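Local coordinates for GDP-perosamine synthase (Caulobacter crescentus, PDB 3BN1), which catalyses the pyridoxal 5'-phosphate-dependent transfer of an amino group from L-glutamate to GDP-4-keto-6-deoxy-D-mannose, giving GDP-perosamine for O-antigen synthesis, at residues 32-46 with 233-246. Numbering follows the deposited sequence.
Sequences WISSVGRFIVEFEKA and RMTNIQAAIGLAQL. With ACT (acetate ion), chain E.
Asn236 binds the loop 32-37 through backbone and side chain. Its backbone N donates to Ser34 O (2.7 Å), while ND2 reaches Trp32 O over 3.2 Å in a nearly straight bond (166°), in the Asn236 amide plane but from above the Trp32 carbonyl plane. CG lies anti to the backbone N (chi1 -160°), which carries the amide across to the start of helix 38-46; there OD1 accepts a weak bond from Ile40 N, 3.4 Å away. The example illustrates how one buried amide can link a loop carbonyl and, more weakly, the first turn of the following helix. Ser35 CB packs on Arg233 CB; Glu194 of the second subunit is hydrogen-bonded to Ser35 OG and salt-bridged to Arg233 NE, while the guanidinium binds edge-on, through NH1 and NH2, an acetate ion probably from the crystallisation liquor.

In this PLP-dependent aminotransferase of the DegT/DnrJ/EryC1 family, the loop end of the contact forms part of the dimer interface. Helix 236-246, opened by a capping box between Thr235 and Gln238, crosses helix 38-46 at 39°, the axes 7.5 Å apart at closest.

In knobs-into-holes packing, Phe39 lies among Asn236, Ala239, Ala240 and Leu243, with Ala240 CB over one ring face, 3.5 Å from the centroid, a CH-pi contact. Phe43 rests a face on the backbone of Gly242, whose CA is 3.9 Å from the ring centroid, and Met234 SD meets the ring edge in a Met-aromatic contact. Leu243 fills the hole between Phe39, Glu42, Phe43 and Ala46, and Ala46 CB presses tightly on Leu246 CD2 (3.5 Å).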
loop_
_atom_site.group_PDB
_atom_site.type_symbol
_atom_site.label_atom_id
_atom_site.label_comp_id
_atom_site.label_asym_id
_atom_site.label_seq_id
_atom_site.Cartn_x
_atom_site.Cartn_y
_atom_site.Cartn_z
ATOM N N TRP A 32 5.223 -15.780 10.533
ATOM C CA TRP A 32 4.748 -14.391 10.736
ATOM C C TRP A 32 5.183 -13.502 9.515
ATOM O O TRP A 32 6.225 -12.855 9.558
ATOM C CB TRP A 32 5.359 -13.762 11.988
ATOM C CG TRP A 32 4.777 -14.395 13.116
ATOM C CD1 TRP A 32 5.325 -15.373 13.866
ATOM C CD2 TRP A 32 3.431 -14.252 13.535
ATOM N NE1 TRP A 32 4.422 -15.793 14.795
ATOM C CE2 TRP A 32 3.245 -15.122 14.607
ATOM C CE3 TRP A 32 2.380 -13.420 13.146
ATOM C CZ2 TRP A 32 2.051 -15.177 15.323
ATOM C CZ3 TRP A 32 1.187 -13.493 13.835
ATOM C CH2 TRP A 32 1.032 -14.363 14.915
ATOM N N ILE A 33 4.493 -13.576 8.383
ATOM C CA ILE A 33 4.929 -12.840 7.165
ATOM C C ILE A 33 3.928 -11.725 6.726
ATOM O O ILE A 33 4.100 -10.990 5.735
ATOM C CB ILE A 33 5.170 -13.872 6.026
ATOM C CG1 ILE A 33 3.822 -14.475 5.554
ATOM C CG2 ILE A 33 6.204 -14.948 6.445
ATOM C CD1 ILE A 33 3.831 -15.052 4.074
ATOM N N SER A 34 2.878 -11.577 7.518
ATOM C CA SER A 34 1.831 -10.578 7.254
ATOM C C SER A 34 2.055 -9.324 8.112
ATOM O O SER A 34 3.133 -9.119 8.681
ATOM C CB SER A 34 0.435 -11.208 7.451
ATOM O OG SER A 34 -0.617 -10.412 6.921
ATOM N N SER A 35 1.014 -8.511 8.202
ATOM C CA SER A 35 1.065 -7.262 8.910
ATOM C C SER A 35 0.857 -7.331 10.395
ATOM O O SER A 35 0.356 -6.371 10.976
ATOM C CB SER A 35 0.162 -6.200 8.293
ATOM O OG SER A 35 -1.121 -6.766 8.135
ATOM N N VAL A 36 1.295 -8.424 11.012
ATOM C CA VAL A 36 1.288 -8.512 12.466
ATOM C C VAL A 36 2.577 -9.237 12.782
ATOM O O VAL A 36 3.031 -10.066 11.975
ATOM C CB VAL A 36 0.049 -9.211 13.133
ATOM C CG1 VAL A 36 -1.256 -8.739 12.547
ATOM C CG2 VAL A 36 0.154 -10.729 13.119
ATOM N N GLY A 37 3.199 -8.843 13.895
ATOM C CA GLY A 37 4.419 -9.487 14.394
ATOM C C GLY A 37 5.478 -8.617 15.126
ATOM O O GLY A 37 5.431 -7.389 15.106
ATOM N N ARG A 38 6.456 -9.283 15.740
ATOM C CA ARG A 38 7.536 -8.655 16.515
ATOM C C ARG A 38 8.288 -7.530 15.796
ATOM O O ARG A 38 8.527 -6.438 16.335
ATOM C CB ARG A 38 8.568 -9.706 17.025
ATOM C CG ARG A 38 9.983 -9.668 16.321
ATOM C CD ARG A 38 11.169 -10.585 16.827
ATOM N NE ARG A 38 12.451 -9.861 16.695
ATOM C CZ ARG A 38 13.680 -10.391 16.669
ATOM N NH1 ARG A 38 13.843 -11.699 16.791
ATOM N NH2 ARG A 38 14.769 -9.626 16.525
ATOM N N PHE A 39 8.753 -7.829 14.600
ATOM C CA PHE A 39 9.555 -6.831 13.896
ATOM C C PHE A 39 8.841 -5.491 13.737
ATOM O O PHE A 39 9.454 -4.419 13.887
ATOM C CB PHE A 39 10.018 -7.427 12.579
ATOM C CG PHE A 39 10.980 -8.576 12.757
ATOM C CD1 PHE A 39 12.219 -8.391 13.386
ATOM C CD2 PHE A 39 10.689 -9.831 12.276
ATOM C CE1 PHE A 39 13.132 -9.422 13.497
ATOM C CE2 PHE A 39 11.595 -10.862 12.396
ATOM C CZ PHE A 39 12.809 -10.662 13.020
ATOM N N ILE A 40 7.548 -5.541 13.415
ATOM C CA ILE A 40 6.785 -4.293 13.263
ATOM C C ILE A 40 6.900 -3.393 14.524
ATOM O O ILE A 40 7.272 -2.185 14.496
ATOM C CB ILE A 40 5.306 -4.566 12.802
ATOM C CG1 ILE A 40 5.276 -5.584 11.666
ATOM C CG2 ILE A 40 4.660 -3.269 12.360
ATOM C CD1 ILE A 40 3.890 -5.821 11.064
ATOM N N VAL A 41 6.574 -3.981 15.661
ATOM C CA VAL A 41 6.627 -3.214 16.883
ATOM C C VAL A 41 8.101 -2.811 17.199
ATOM O O VAL A 41 8.370 -1.699 17.681
ATOM C CB VAL A 41 5.973 -4.074 17.991
ATOM C CG1 VAL A 41 6.891 -5.236 18.352
ATOM C CG2 VAL A 41 5.540 -3.236 19.181
ATOM N N GLU A 42 9.039 -3.738 16.976
ATOM C CA GLU A 42 10.444 -3.433 17.260
ATOM C C GLU A 42 10.975 -2.325 16.378
ATOM O O GLU A 42 11.626 -1.392 16.841
ATOM C CB GLU A 42 11.353 -4.643 17.137
ATOM C CG GLU A 42 11.082 -5.676 18.201
ATOM C CD GLU A 42 12.104 -6.799 18.186
ATOM O OE1 GLU A 42 12.558 -7.155 17.080
ATOM O OE2 GLU A 42 12.445 -7.314 19.274
ATOM N N PHE A 43 10.678 -2.445 15.101
ATOM C CA PHE A 43 11.098 -1.427 14.156
ATOM C C PHE A 43 10.453 -0.082 14.494
ATOM O O PHE A 43 11.141 0.958 14.577
ATOM C CB PHE A 43 10.672 -1.880 12.743
ATOM C CG PHE A 43 11.201 -0.994 11.643
ATOM C CD1 PHE A 43 12.416 -0.296 11.807
ATOM C CD2 PHE A 43 10.469 -0.822 10.453
ATOM C CE1 PHE A 43 12.915 0.520 10.770
ATOM C CE2 PHE A 43 10.963 0.035 9.418
ATOM C CZ PHE A 43 12.181 0.699 9.577
ATOM N N GLU A 44 9.161 -0.076 14.814
ATOM C CA GLU A 44 8.573 1.203 15.152
ATOM C C GLU A 44 9.246 1.762 16.391
ATOM O O GLU A 44 9.523 2.945 16.465
ATOM C CB GLU A 44 7.034 1.140 15.348
ATOM C CG GLU A 44 6.215 0.795 14.038
ATOM C CD GLU A 44 4.721 0.655 14.280
ATOM O OE1 GLU A 44 4.384 0.229 15.416
ATOM O OE2 GLU A 44 3.898 0.968 13.366
ATOM N N LYS A 45 9.480 0.890 17.362
ATOM C CA LYS A 45 10.116 1.311 18.598
ATOM C C LYS A 45 11.481 1.946 18.353
ATOM O O LYS A 45 11.776 3.046 18.802
ATOM C CB LYS A 45 10.294 0.086 19.488
ATOM C CG LYS A 45 9.964 0.354 20.949
ATOM C CD LYS A 45 11.045 -0.188 21.888
ATOM C CE LYS A 45 12.203 0.799 22.111
ATOM N NZ LYS A 45 12.450 1.140 23.549
ATOM N N ALA A 46 12.358 1.175 17.742
ATOM C CA ALA A 46 13.711 1.653 17.454
ATOM C C ALA A 46 13.681 2.926 16.628
ATOM O O ALA A 46 14.566 3.776 16.705
ATOM C CB ALA A 46 14.428 0.579 16.624
ATOM N N ARG A 233 -0.824 -0.977 5.978
ATOM C CA ARG A 233 0.048 -1.597 6.969
ATOM C C ARG A 233 1.318 -2.138 6.370
ATOM O O ARG A 233 1.298 -2.690 5.283
ATOM C CB ARG A 233 -0.651 -2.811 7.587
ATOM C CG ARG A 233 -2.006 -2.462 8.133
ATOM C CD ARG A 233 -2.747 -3.746 8.551
ATOM N NE ARG A 233 -3.259 -4.521 7.402
ATOM C CZ ARG A 233 -4.537 -4.888 7.217
ATOM N NH1 ARG A 233 -5.464 -4.599 8.135
ATOM N NH2 ARG A 233 -4.895 -5.632 6.147
ATOM N N MET A 234 2.387 -2.127 7.161
ATOM C CA MET A 234 3.669 -2.708 6.754
ATOM C C MET A 234 3.665 -4.217 7.107
ATOM O O MET A 234 3.093 -4.599 8.144
ATOM C CB MET A 234 4.822 -2.069 7.571
ATOM C CG MET A 234 6.173 -2.535 7.049
ATOM S SD MET A 234 7.534 -1.778 7.900
ATOM C CE MET A 234 7.659 -0.119 7.074
ATOM N N THR A 235 4.293 -5.068 6.287
ATOM C CA THR A 235 4.430 -6.461 6.670
ATOM C C THR A 235 5.563 -6.661 7.716
ATOM O O THR A 235 6.488 -5.825 7.863
ATOM C CB THR A 235 4.785 -7.381 5.497
ATOM O OG1 THR A 235 6.066 -7.019 4.885
ATOM C CG2 THR A 235 3.625 -7.423 4.537
ATOM N N ASN A 236 5.494 -7.786 8.429
ATOM C CA ASN A 236 6.508 -8.137 9.417
ATOM C C ASN A 236 7.811 -8.378 8.666
ATOM O O ASN A 236 8.886 -8.150 9.223
ATOM C CB ASN A 236 6.100 -9.421 10.170
ATOM C CG ASN A 236 6.834 -9.609 11.525
ATOM O OD1 ASN A 236 7.058 -8.662 12.287
ATOM N ND2 ASN A 236 7.141 -10.869 11.849
ATOM N N ILE A 237 7.737 -8.870 7.430
ATOM C CA ILE A 237 8.944 -9.093 6.615
ATOM C C ILE A 237 9.622 -7.748 6.282
ATOM O O ILE A 237 10.826 -7.606 6.488
ATOM C CB ILE A 237 8.621 -9.872 5.255
ATOM C CG1 ILE A 237 8.472 -11.394 5.554
ATOM C CG2 ILE A 237 9.774 -9.611 4.255
ATOM C CD1 ILE A 237 8.203 -12.348 4.362
ATOM N N GLN A 238 8.841 -6.752 5.845
ATOM C CA GLN A 238 9.405 -5.434 5.561
ATOM C C GLN A 238 9.974 -4.838 6.856
ATOM O O GLN A 238 11.009 -4.194 6.840
ATOM C CB GLN A 238 8.329 -4.458 5.023
ATOM C CG GLN A 238 7.749 -4.812 3.633
ATOM C CD GLN A 238 6.314 -4.310 3.440
ATOM O OE1 GLN A 238 5.387 -5.093 3.514
ATOM N NE2 GLN A 238 6.145 -3.018 3.226
ATOM N N ALA A 239 9.290 -5.021 7.983
ATOM C CA ALA A 239 9.798 -4.427 9.242
ATOM C C ALA A 239 11.098 -5.122 9.666
ATOM O O ALA A 239 11.989 -4.524 10.301
ATOM C CB ALA A 239 8.764 -4.512 10.399
ATOM N N ALA A 240 11.180 -6.411 9.357
ATOM C CA ALA A 240 12.381 -7.157 9.722
ATOM C C ALA A 240 13.573 -6.549 8.970
ATOM O O ALA A 240 14.585 -6.181 9.576
ATOM C CB ALA A 240 12.205 -8.668 9.489
ATOM N N ILE A 241 13.423 -6.341 7.667
ATOM C CA ILE A 241 14.489 -5.730 6.888
ATOM C C ILE A 241 14.760 -4.331 7.430
ATOM O O ILE A 241 15.926 -3.869 7.630
ATOM C CB ILE A 241 14.157 -5.644 5.373
ATOM C CG1 ILE A 241 13.929 -7.062 4.784
ATOM C CG2 ILE A 241 15.357 -4.863 4.684
ATOM C CD1 ILE A 241 13.440 -7.175 3.305
ATOM N N GLY A 242 13.671 -3.622 7.675
ATOM C CA GLY A 242 13.864 -2.294 8.213
ATOM C C GLY A 242 14.663 -2.211 9.540
ATOM O O GLY A 242 15.375 -1.246 9.862
ATOM N N LEU A 243 14.430 -3.177 10.386
ATOM C CA LEU A 243 15.039 -3.130 11.682
ATOM C C LEU A 243 16.510 -3.417 11.512
ATOM O O LEU A 243 17.390 -2.754 12.097
ATOM C CB LEU A 243 14.350 -4.232 12.495
ATOM C CG LEU A 243 14.910 -4.231 13.922
ATOM C CD1 LEU A 243 14.910 -2.849 14.599
ATOM C CD2 LEU A 243 14.328 -5.334 14.849
ATOM N N ALA A 244 16.794 -4.427 10.698
ATOM C CA ALA A 244 18.205 -4.762 10.439
ATOM C C ALA A 244 18.928 -3.568 9.784
ATOM O O ALA A 244 20.104 -3.300 10.051
ATOM C CB ALA A 244 18.300 -6.013 9.580
ATOM N N GLN A 245 18.235 -2.824 8.928
ATOM C CA GLN A 245 18.874 -1.659 8.286
ATOM C C GLN A 245 19.160 -0.621 9.344
ATOM O O GLN A 245 20.225 -0.002 9.323
ATOM C CB GLN A 245 17.926 -1.013 7.276
ATOM C CG GLN A 245 17.792 -1.846 6.036
ATOM C CD GLN A 245 18.906 -1.523 5.026
ATOM O OE1 GLN A 245 18.884 -0.482 4.354
ATOM N NE2 GLN A 245 19.918 -2.398 4.974
ATOM N N LEU A 246 18.167 -0.391 10.209
ATOM C CA LEU A 246 18.331 0.644 11.222
ATOM C C LEU A 246 19.445 0.351 12.207
ATOM O O LEU A 246 20.094 1.277 12.676
ATOM C CB LEU A 246 17.029 1.009 11.939
ATOM C CG LEU A 246 16.799 2.102 13.002
ATOM C CD1 LEU A 246 17.141 3.545 12.636
ATOM C CD2 LEU A 246 15.370 2.045 13.592
HETATM C C ACT E . -7.867 -6.862 6.229
HETATM O O ACT E . -7.334 -6.254 5.255
HETATM O OXT ACT E . -7.737 -6.400 7.498
HETATM C CH3 ACT E . -8.700 -8.091 5.985
#